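PDB 4FGM: aminopeptidase N family protein from Idiomarina loihiensis L2TR, which probably acts as a zinc-dependent aminopeptidase of the M61 glycyl aminopeptidase family and is seen here with zinc and maleic acid bound. Local coordinates for residues 187-192 against 227-232; 194-199 against 253-258. All blocks are in the same frame, centred on the assembly; numbering follows the deposited sequence.

Overall arrangement
Contacts 1 and 2 are neighbours, their centres about 14 Å apart, and both hang on the beta-alpha-beta unit made of strand 183-190, helix 197-215 and strand 222-230. Along the chain their segments alternate: 187-192, 194-199, 227-232, 253-258. Contact 1 is the buried parallel pairing of the unit's two strands within a five-stranded mixed sheet. Contact 2, nearer the surface, fastens the start of the unit's helix to the loop leading from strand 242-248 to helix 262-277, which carries the zinc ligands His273 and His277. Leu189 CD1 meets Ala195 CB at 3.7 Å, joining the two contacts directly. Together they tie sheet, crossover helix and the approach to the zinc-binding helix into one unit.

Contact 1 (187-192 against 227-232); sequences LVLSGR and TMVVGN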
ATOM      1  N   LEU A 187      -2.233  -1.952 -19.158  1.00 41.26           N
ATOM      2  CA  LEU A 187      -2.061  -2.941 -18.119  1.00 39.01           C
ATOM      3  C   LEU A 187      -0.817  -3.663 -18.603  1.00 41.15           C
ATOM      4  O   LEU A 187      -0.803  -4.194 -19.714  1.00 41.16           O
ATOM      5  CB  LEU A 187      -3.231  -3.920 -18.050  1.00 36.57           C
ATOM      6  CG  LEU A 187      -2.928  -5.100 -17.106  1.00 36.22           C
ATOM      7  CD1 LEU A 187      -2.672  -4.586 -15.689  1.00 34.48           C
ATOM      8  CD2 LEU A 187      -4.075  -6.087 -17.117  1.00 36.71           C
ATOM      9  N   VAL A 188       0.232  -3.658 -17.788  1.00 34.16           N
ATOM     10  CA  VAL A 188       1.481  -4.311 -18.162  1.00 31.72           C
ATOM     11  C   VAL A 188       1.827  -5.406 -17.171  1.00 39.56           C
ATOM     12  O   VAL A 188       1.814  -5.185 -15.958  1.00 40.90           O
ATOM     13  CB  VAL A 188       2.640  -3.293 -18.210  1.00 29.34           C
ATOM     14  CG1 VAL A 188       3.920  -3.979 -18.678  1.00 27.02           C
ATOM     15  CG2 VAL A 188       2.275  -2.148 -19.125  1.00 28.83           C
ATOM     16  N   LEU A 189       2.162  -6.581 -17.690  1.00 38.32           N
ATOM     17  CA  LEU A 189       2.491  -7.716 -16.833  1.00 37.13           C
ATOM     18  C   LEU A 189       3.855  -8.319 -17.133  1.00 39.92           C
ATOM     19  O   LEU A 189       4.228  -8.487 -18.300  1.00 38.76           O
ATOM     20  CB  LEU A 189       1.441  -8.818 -17.000  1.00 41.36           C
ATOM     21  CG  LEU A 189      -0.039  -8.458 -16.862  1.00 44.45           C
ATOM     22  CD1 LEU A 189      -0.883  -9.705 -17.144  1.00 42.22           C
ATOM     23  CD2 LEU A 189      -0.316  -7.921 -15.475  1.00 40.24           C
ATOM     24  N   SER A 190       4.584  -8.655 -16.071  1.00 35.05           N
ATOM     25  CA  SER A 190       5.891  -9.291 -16.183  1.00 32.52           C
ATOM     26  C   SER A 190       5.888 -10.456 -15.194  1.00 39.67           C
ATOM     27  O   SER A 190       5.585 -10.271 -14.011  1.00 42.21           O
ATOM     28  CB  SER A 190       7.016  -8.322 -15.821  1.00 37.44           C
ATOM     29  OG  SER A 190       8.277  -8.988 -15.828  1.00 38.60           O
ATOM     30  N   GLY A 191       6.225 -11.649 -15.678  1.00 39.90           N
ATOM     31  CA  GLY A 191       6.235 -12.825 -14.823  1.00 44.06           C
ATOM     32  C   GLY A 191       5.356 -13.891 -15.453  1.00 43.41           C
ATOM     33  O   GLY A 191       4.676 -13.611 -16.435  1.00 43.48           O
ATOM     34  N   ARG A 192       5.371 -15.111 -14.919  1.00 41.61           N
ATOM     35  CA  ARG A 192       4.537 -16.174 -15.479  1.00 37.05           C
ATOM     36  C   ARG A 192       3.098 -15.943 -15.022  1.00 43.08           C
ATOM     37  O   ARG A 192       2.854 -15.733 -13.840  1.00 44.68           O
ATOM     38  CB  ARG A 192       5.031 -17.550 -15.008  1.00 34.81           C
ATOM     39  CG  ARG A 192       6.453 -17.879 -15.441  1.00 45.70           C
ATOM     40  CD  ARG A 192       6.801 -19.346 -15.209  1.00 63.75           C
ATOM     41  NE  ARG A 192       6.681 -20.135 -16.433  1.00 76.78           N
ATOM     42  CZ  ARG A 192       7.713 -20.536 -17.170  1.00 81.61           C
ATOM     43  NH1 ARG A 192       8.950 -20.228 -16.804  1.00 81.20           N
ATOM     44  NH2 ARG A 192       7.512 -21.236 -18.277  1.00 85.63           N
ATOM     45  N   THR A 227       2.755  -4.138 -13.595  1.00 38.16           N
ATOM     46  CA  THR A 227       2.539  -5.281 -12.727  1.00 39.62           C
ATOM     47  C   THR A 227       3.529  -6.424 -12.774  1.00 42.09           C
ATOM     48  O   THR A 227       3.752  -7.026 -13.820  1.00 41.05           O
ATOM     49  CB  THR A 227       1.139  -5.884 -12.999  1.00 37.73           C
ATOM     50  OG1 THR A 227       0.157  -4.843 -12.939  1.00 41.65           O
ATOM     51  CG2 THR A 227       0.797  -6.949 -11.969  1.00 33.80           C
HETATM   52  N   MSE A 228       4.115  -6.720 -11.620  1.00 36.92           N
HETATM   53  CA  MSE A 228       5.023  -7.850 -11.487  1.00 42.99           C
HETATM   54  C   MSE A 228       4.166  -8.979 -10.897  1.00 40.52           C
HETATM   55  O   MSE A 228       3.495  -8.807  -9.866  1.00 39.04           O
HETATM   56  CB  MSE A 228       6.185  -7.514 -10.555  1.00 44.04           C
HETATM   57  CG  MSE A 228       7.270  -6.709 -11.224  1.00 54.85           C
HETATM   58 SE   MSE A 228       8.640  -6.168  -9.983  1.00 59.86          SE
HETATM   59  CE  MSE A 228       7.629  -4.803  -9.054  1.00 45.97           C
ATOM     60  N   VAL A 229       4.175 -10.126 -11.561  1.00 37.18           N
ATOM     61  CA  VAL A 229       3.376 -11.253 -11.112  1.00 39.02           C
ATOM     62  C   VAL A 229       4.238 -12.384 -10.582  1.00 41.21           C
ATOM     63  O   VAL A 229       5.027 -12.968 -11.326  1.00 40.30           O
ATOM     64  CB  VAL A 229       2.506 -11.809 -12.261  1.00 39.04           C
ATOM     65  CG1 VAL A 229       1.498 -12.812 -11.711  1.00 36.05           C
ATOM     66  CG2 VAL A 229       1.800 -10.668 -12.977  1.00 36.75           C
ATOM     67  N   VAL A 230       4.070 -12.701  -9.301  1.00 37.53           N
ATOM     68  CA  VAL A 230       4.829 -13.776  -8.681  1.00 37.10           C
ATOM     69  C   VAL A 230       3.880 -14.828  -8.105  1.00 40.75           C
ATOM     70  O   VAL A 230       2.677 -14.771  -8.332  1.00 39.45           O
ATOM     71  CB  VAL A 230       5.733 -13.227  -7.563  1.00 39.55           C
ATOM     72  CG1 VAL A 230       6.687 -12.196  -8.141  1.00 35.98           C
ATOM     73  CG2 VAL A 230       4.885 -12.613  -6.457  1.00 37.32           C
ATOM     74  N   GLY A 231       4.418 -15.786  -7.363  1.00 47.69           N
ATOM     75  CA  GLY A 231       3.571 -16.820  -6.798  1.00 41.66           C
ATOM     76  C   GLY A 231       2.779 -16.324  -5.606  1.00 41.86           C
ATOM     77  O   GLY A 231       1.574 -16.578  -5.473  1.00 44.29           O
ATOM     78  N   ASN A 232       3.466 -15.603  -4.730  1.00 43.11           N
ATOM     79  CA  ASN A 232       2.841 -15.075  -3.536  1.00 46.82           C
ATOM     80  C   ASN A 232       3.447 -13.727  -3.186  1.00 49.99           C
ATOM     81  O   ASN A 232       4.546 -13.651  -2.645  1.00 53.17           O
ATOM     82  CB  ASN A 232       3.021 -16.063  -2.384  1.00 56.57           C
ATOM     83  CG  ASN A 232       2.285 -15.643  -1.137  1.00 66.91           C
ATOM     84  OD1 ASN A 232       1.306 -14.903  -1.202  1.00 67.53           O
ATOM     85  ND2 ASN A 232       2.742 -16.128   0.009  1.00 76.88           N
TER
HETATM   86  O   HOH W   1       7.507 -11.330 -11.779  1.00 41.87           O
HETATM   87  O   HOH W   2       5.911 -15.248 -12.100  1.00 34.53           O
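Leu189 and Thr227 pair in a parallel beta bridge between strands 183-190 and 222-230, the two strands of the beta-alpha-beta unit that includes helix 197-215, in the five-stranded mixed sheet. Three backbone bonds join them: Thr227 N to Val188 O, Ser190 N to Thr227 O at 2.9 Å, and Val229 N to Ser190 O, the last nearly straight at 172°. On the face shared by Leu189 and Thr227 the two side chains run alongside each other, and Leu189 CD2 lies 3.5 Å from Thr227 CB. With CG2 set anti to the backbone N (OG1 at chi1 -51°), Thr227 also turns that methyl to the same leucine branch, 3.8 Å from CD2. The other face carries Ser190 and selenomethionine Met228; Ser190 OG is hydrogen-bonded to Gln103. Past the last bridge a water accepts from Arg192 N and donates to Val229 O at 2.6 Å. Gly191 has phi 125°, and a CB there would run into Val229 O as well as the preceding carbonyl, so the backbone angles alone demand glycine. The chemistry thus changes along the pair, from direct amide bonds flanked by apolar branches to water-mediated bonding where the strands part.

Contact 2 (194-199 against 253-258); sequences YADTSR and ISAHQY
The guanidinium of Arg199 meets the loop 253-258 in two ways, with its edge on backbone carbonyls and one face on Ile253. NH2 gives a bond of 2.7 Å to Tyr258 O, which lies close to the guanidinium plane. NH1 reaches Gln257 O at 3.1 Å; this second oxygen sits 23° out of that plane. Ile253 crosses the arginine at about a right angle and lays CD1 over one face, offset toward the rim and 3.6 Å from NH1. A bend at chi2 (-90°) turns the arginine chain across the isoleucine, whose CG2 packs against CD. Water 4 sits in the plane at the edge, accepting from NH1 and donating to Asp196 OD2 and Ser254 O. Were Arg199 an alanine, the carbonyls of Gln257 and Tyr258 would probably lose these donors and Ile253 CD1 the guanidinium face against it, so that the 257-258 part of the loop would be less firmly held.

Asp196 works in both directions. Its N donates to Ile253 O at 3.0 Å, in the carbonyl plane, while its carboxylate, with CG anti to the backbone N (chi1 178°), turns OD1 to Arg199 N at 3.2 Å; that donor comes from above the carboxylate plane. The other oxygen, OD2, lies 3.5 Å from Ala255 CA. Within the loop, Gln257 OE1 takes bonds from Ser254 N and Ser254 OG on opposite faces of its amide plane, bracing the type I turn 254-257. A second water bridges Tyr194 O and Ala255 N. Asp196 is thus a classic helix N-cap at the start of helix 197-215, the crossover helix of the beta-alpha-beta unit, here docked against a beta turn.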
ATOM      1  N   TYR A 194      -1.467 -16.345 -16.456  1.00 47.43           N
ATOM      2  CA  TYR A 194      -2.437 -16.824 -17.438  1.00 44.26           C
ATOM      3  C   TYR A 194      -3.598 -15.849 -17.518  1.00 43.07           C
ATOM      4  O   TYR A 194      -4.739 -16.242 -17.738  1.00 52.08           O
ATOM      5  CB  TYR A 194      -2.969 -18.200 -17.039  1.00 47.47           C
ATOM      6  CG  TYR A 194      -1.879 -19.197 -16.733  1.00 53.84           C
ATOM      7  CD1 TYR A 194      -1.214 -19.174 -15.509  1.00 52.10           C
ATOM      8  CD2 TYR A 194      -1.484 -20.139 -17.683  1.00 48.28           C
ATOM      9  CE1 TYR A 194      -0.181 -20.059 -15.238  1.00 53.78           C
ATOM     10  CE2 TYR A 194      -0.453 -21.029 -17.425  1.00 53.24           C
ATOM     11  CZ  TYR A 194       0.198 -20.984 -16.198  1.00 58.04           C
ATOM     12  OH  TYR A 194       1.237 -21.852 -15.940  1.00 61.96           O
ATOM     13  N   ALA A 195      -3.292 -14.568 -17.352  1.00 42.51           N
ATOM     14  CA  ALA A 195      -4.307 -13.525 -17.363  1.00 42.23           C
ATOM     15  C   ALA A 195      -5.116 -13.326 -18.635  1.00 42.45           C
ATOM     16  O   ALA A 195      -4.591 -13.308 -19.749  1.00 43.11           O
ATOM     17  CB  ALA A 195      -3.679 -12.193 -16.961  1.00 36.68           C
ATOM     18  N   ASP A 196      -6.419 -13.179 -18.440  1.00 42.34           N
ATOM     19  CA  ASP A 196      -7.338 -12.893 -19.528  1.00 46.17           C
ATOM     20  C   ASP A 196      -7.300 -11.360 -19.537  1.00 40.17           C
ATOM     21  O   ASP A 196      -8.123 -10.714 -18.885  1.00 40.45           O
ATOM     22  CB  ASP A 196      -8.745 -13.376 -19.172  1.00 48.76           C
ATOM     23  CG  ASP A 196      -9.759 -13.063 -20.254  1.00 52.85           C
ATOM     24  OD1 ASP A 196      -9.469 -12.184 -21.096  1.00 50.12           O
ATOM     25  OD2 ASP A 196     -10.845 -13.687 -20.256  1.00 57.56           O
ATOM     26  N   THR A 197      -6.329 -10.787 -20.248  1.00 40.11           N
ATOM     27  CA  THR A 197      -6.167  -9.336 -20.291  1.00 47.56           C
ATOM     28  C   THR A 197      -7.359  -8.543 -20.818  1.00 52.76           C
ATOM     29  O   THR A 197      -7.587  -7.415 -20.390  1.00 52.68           O
ATOM     30  CB  THR A 197      -4.920  -8.933 -21.099  1.00 48.13           C
ATOM     31  OG1 THR A 197      -4.909  -9.636 -22.342  1.00 53.76           O
ATOM     32  CG2 THR A 197      -3.662  -9.246 -20.322  1.00 42.42           C
ATOM     33  N   SER A 198      -8.120  -9.113 -21.743  1.00 53.11           N
ATOM     34  CA  SER A 198      -9.277  -8.396 -22.262  1.00 54.70           C
ATOM     35  C   SER A 198     -10.276  -8.193 -21.145  1.00 49.30           C
ATOM     36  O   SER A 198     -10.797  -7.101 -20.956  1.00 51.80           O
ATOM     37  CB  SER A 198      -9.940  -9.173 -23.400  1.00 62.00           C
ATOM     38  OG  SER A 198      -9.098  -9.213 -24.538  1.00 75.45           O
ATOM     39  N   ARG A 199     -10.531  -9.251 -20.390  1.00 47.32           N
ATOM     40  CA  ARG A 199     -11.497  -9.178 -19.300  1.00 53.00           C
ATOM     41  C   ARG A 199     -11.034  -8.260 -18.169  1.00 48.82           C
ATOM     42  O   ARG A 199     -11.800  -7.414 -17.711  1.00 48.61           O
ATOM     43  CB  ARG A 199     -11.782 -10.588 -18.774  1.00 53.00           C
ATOM     44  CG  ARG A 199     -12.934 -10.697 -17.798  1.00 49.78           C
ATOM     45  CD  ARG A 199     -12.478 -10.509 -16.374  1.00 46.68           C
ATOM     46  NE  ARG A 199     -13.522 -10.853 -15.405  1.00 55.85           N
ATOM     47  CZ  ARG A 199     -14.036 -12.072 -15.240  1.00 61.57           C
ATOM     48  NH1 ARG A 199     -13.615 -13.090 -15.982  1.00 61.24           N
ATOM     49  NH2 ARG A 199     -14.969 -12.275 -14.318  1.00 62.88           N
ATOM     50  N   ILE A 253      -7.268 -13.322 -12.919  1.00 43.10           N
ATOM     51  CA  ILE A 253      -8.260 -14.232 -13.467  1.00 46.06           C
ATOM     52  C   ILE A 253      -7.981 -14.689 -14.910  1.00 46.90           C
ATOM     53  O   ILE A 253      -7.575 -13.900 -15.770  1.00 38.89           O
ATOM     54  CB  ILE A 253      -9.667 -13.590 -13.326  1.00 39.87           C
ATOM     55  CG1 ILE A 253     -10.749 -14.633 -13.588  1.00 51.27           C
ATOM     56  CG2 ILE A 253      -9.794 -12.386 -14.241  1.00 38.02           C
ATOM     57  CD1 ILE A 253     -12.075 -14.276 -12.941  1.00 54.99           C
ATOM     58  N   SER A 254      -8.182 -15.983 -15.153  1.00 45.25           N
ATOM     59  CA  SER A 254      -7.944 -16.573 -16.464  1.00 49.18           C
ATOM     60  C   SER A 254      -9.191 -16.585 -17.349  1.00 50.50           C
ATOM     61  O   SER A 254     -10.299 -16.279 -16.899  1.00 50.40           O
ATOM     62  CB  SER A 254      -7.423 -18.005 -16.308  1.00 53.73           C
ATOM     63  OG  SER A 254      -8.421 -18.866 -15.789  1.00 54.92           O
ATOM     64  N   ALA A 255      -8.998 -16.954 -18.610  1.00 48.55           N
ATOM     65  CA  ALA A 255     -10.085 -17.009 -19.576  1.00 52.23           C
ATOM     66  C   ALA A 255     -11.100 -18.107 -19.261  1.00 55.35           C
ATOM     67  O   ALA A 255     -12.202 -18.110 -19.809  1.00 60.61           O
ATOM     68  CB  ALA A 255      -9.518 -17.211 -20.980  1.00 47.25           C
ATOM     69  N   HIS A 256     -10.730 -19.034 -18.382  1.00 56.30           N
ATOM     70  CA  HIS A 256     -11.620 -20.134 -18.016  1.00 58.60           C
ATOM     71  C   HIS A 256     -12.318 -19.923 -16.676  1.00 64.88           C
ATOM     72  O   HIS A 256     -12.978 -20.828 -16.162  1.00 61.23           O
ATOM     73  CB  HIS A 256     -10.836 -21.443 -17.996  1.00 51.16           C
ATOM     74  CG  HIS A 256     -10.070 -21.694 -19.257  1.00 59.43           C
ATOM     75  ND1 HIS A 256     -10.663 -21.683 -20.500  1.00 61.92           N
ATOM     76  CD2 HIS A 256      -8.754 -21.940 -19.467  1.00 58.06           C
ATOM     77  CE1 HIS A 256      -9.745 -21.909 -21.425  1.00 64.14           C
ATOM     78  NE2 HIS A 256      -8.580 -22.068 -20.824  1.00 63.46           N
ATOM     79  N   GLN A 257     -12.160 -18.728 -16.112  1.00 64.79           N
ATOM     80  CA  GLN A 257     -12.782 -18.377 -14.838  1.00 65.39           C
ATOM     81  C   GLN A 257     -13.817 -17.286 -15.107  1.00 73.07           C
ATOM     82  O   GLN A 257     -13.474 -16.113 -15.241  1.00 74.83           O
ATOM     83  CB  GLN A 257     -11.731 -17.857 -13.851  1.00 61.85           C
ATOM     84  CG  GLN A 257     -10.776 -18.907 -13.291  1.00 58.28           C
ATOM     85  CD  GLN A 257      -9.719 -18.299 -12.363  1.00 61.60           C
ATOM     86  OE1 GLN A 257      -8.746 -17.689 -12.822  1.00 59.90           O
ATOM     87  NE2 GLN A 257      -9.916 -18.452 -11.055  1.00 51.86           N
ATOM     88  N   TYR A 258     -15.085 -17.677 -15.183  1.00 81.48           N
ATOM     89  CA  TYR A 258     -16.154 -16.725 -15.461  1.00 85.70           C
ATOM     90  C   TYR A 258     -16.487 -15.819 -14.284  1.00 77.32           C
ATOM     91  O   TYR A 258     -16.427 -14.593 -14.391  1.00 73.48           O
ATOM     92  CB  TYR A 258     -17.426 -17.460 -15.892  1.00 92.90           C
ATOM     93  CG  TYR A 258     -18.561 -16.524 -16.259  1.00101.76           C
ATOM     94  CD1 TYR A 258     -18.527 -15.787 -17.444  1.00105.46           C
ATOM     95  CD2 TYR A 258     -19.651 -16.343 -15.403  1.00102.68           C
ATOM     96  CE1 TYR A 258     -19.550 -14.888 -17.769  1.00107.34           C
ATOM     97  CE2 TYR A 258     -20.678 -15.448 -15.717  1.00105.30           C
ATOM     98  CZ  TYR A 258     -20.620 -14.724 -16.901  1.00106.94           C
ATOM     99  OH  TYR A 258     -21.624 -13.834 -17.216  1.00104.47           O
TER
HETATM  100  O   HOH W   3      -6.266 -16.922 -19.807  1.00 54.52           O
HETATM  101  O   HOH W   4     -12.047 -14.168 -18.068  1.00 54.96           O